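PDB 3VIU: phosphoribosylformylglycinamidine synthase 2 from Thermus thermophilus, which belongs to the AIR synthase-related (PurM-like) family and binds adenosine-5'-diphosphate and a magnesium ion. Local coordinates for residues 648-651 with 652-656. Numbering follows the deposited sequence.
Sequences EGLE and ALFGE
Leu653 and Phe654 close a single helical turn by donating their backbone N-H groups to Gly649 and Leu650. Gly649 O accepts from Leu653 N at 3.2 Å and more weakly from Ala652 N. One residue on, Leu650 O takes Phe654 N at 2.7 Å and also receives a weak bond from Gly655 N. That same Gly655 N makes a second weak bond, to Glu651 O, while Gly655 CA lies 3.2 Å from Glu651 O in a CA-H...O contact. The chain thus leaves the turn with its last amide shared between two carbonyls.

Among the apolar groups, Leu650 CD2 meets the edge of the Phe654 ring near its plane, 3.8 Å from Phe654 CD2. Leu653 CB sits over one face of this ring, toward its rim. Beyond the turn, Phe654 packs on Val394 and Leu398 of helix 391-399, and Leu653 and Phe654 both touch Leu627 of helix 625-634.

The carboxylates have separate roles: that of Glu648 stays at the turn, that of Glu651 reaches outside it. Bent at chi2 (-80°), the Glu648 chain folds back so that its OE1 accepts a nearly straight hydrogen bond (160°) from Gly649 N at 2.7 Å, met 36° out of the carboxylate plane; Leu653 CD1 lies beside the same oxygen. Glu651 extends beyond CG to a salt bridge with Arg571.

With Gly649 at the N-cap and Phe654 the first residue to depart from helical angles, residues 650-653 form a short one-turn helix joining strands 641-644 and 661-665 of the second AIR synthase-related C-terminal domain.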
# COMPACT_ATOMS: atom_id res chain seq x y z
N GLU A 648 -32.71 -15.11 9.91
CA GLU A 648 -31.89 -16.30 9.88
C GLU A 648 -31.52 -16.46 8.42
O GLU A 648 -32.03 -15.73 7.56
CB GLU A 648 -32.67 -17.51 10.40
CG GLU A 648 -32.02 -18.17 11.61
CD GLU A 648 -30.86 -19.09 11.25
OE1 GLU A 648 -30.01 -18.68 10.43
OE2 GLU A 648 -30.80 -20.22 11.79
N GLY A 649 -30.65 -17.41 8.13
CA GLY A 649 -30.23 -17.60 6.76
C GLY A 649 -28.81 -17.11 6.63
O GLY A 649 -28.38 -16.19 7.33
N LEU A 650 -28.07 -17.71 5.71
CA LEU A 650 -26.68 -17.35 5.49
C LEU A 650 -26.50 -15.87 5.20
O LEU A 650 -25.57 -15.25 5.71
CB LEU A 650 -26.10 -18.19 4.35
CG LEU A 650 -26.22 -19.70 4.53
CD1 LEU A 650 -25.62 -20.41 3.33
CD2 LEU A 650 -25.52 -20.12 5.80
N GLU A 651 -27.38 -15.30 4.40
CA GLU A 651 -27.26 -13.89 4.06
C GLU A 651 -27.15 -12.98 5.29
O GLU A 651 -26.38 -12.03 5.30
CB GLU A 651 -28.45 -13.44 3.21
CG GLU A 651 -28.53 -14.10 1.85
CD GLU A 651 -29.74 -13.64 1.06
OE1 GLU A 651 -30.86 -13.74 1.61
OE2 GLU A 651 -29.58 -13.18 -0.10
N ALA A 652 -27.90 -13.28 6.34
CA ALA A 652 -27.86 -12.45 7.52
C ALA A 652 -26.70 -12.75 8.45
O ALA A 652 -26.12 -11.86 9.03
CB ALA A 652 -29.17 -12.57 8.29
N LEU A 653 -26.34 -14.02 8.58
CA LEU A 653 -25.27 -14.37 9.49
C LEU A 653 -23.86 -14.24 8.89
O LEU A 653 -22.91 -13.89 9.59
CB LEU A 653 -25.50 -15.78 10.03
CG LEU A 653 -26.88 -16.03 10.67
CD1 LEU A 653 -27.05 -17.49 11.03
CD2 LEU A 653 -27.05 -15.15 11.90
N PHE A 654 -23.74 -14.50 7.59
CA PHE A 654 -22.44 -14.47 6.92
C PHE A 654 -22.35 -13.65 5.64
O PHE A 654 -21.27 -13.48 5.10
CB PHE A 654 -22.02 -15.89 6.61
CG PHE A 654 -22.19 -16.83 7.75
CD1 PHE A 654 -21.29 -16.82 8.81
CD2 PHE A 654 -23.25 -17.73 7.78
CE1 PHE A 654 -21.44 -17.70 9.88
CE2 PHE A 654 -23.42 -18.61 8.84
CZ PHE A 654 -22.51 -18.59 9.90
N GLY A 655 -23.49 -13.17 5.16
CA GLY A 655 -23.51 -12.38 3.94
C GLY A 655 -22.68 -11.12 4.11
O GLY A 655 -22.54 -10.62 5.23
N GLU A 656 -22.14 -10.60 3.02
CA GLU A 656 -21.32 -9.40 3.12
C GLU A 656 -22.00 -8.14 2.56
O GLU A 656 -22.79 -8.22 1.62
CB GLU A 656 -19.97 -9.64 2.43
CG GLU A 656 -19.43 -11.04 2.73
CD GLU A 656 -18.06 -11.31 2.12
OE1 GLU A 656 -17.73 -10.72 1.07
OE2 GLU A 656 -17.33 -12.14 2.70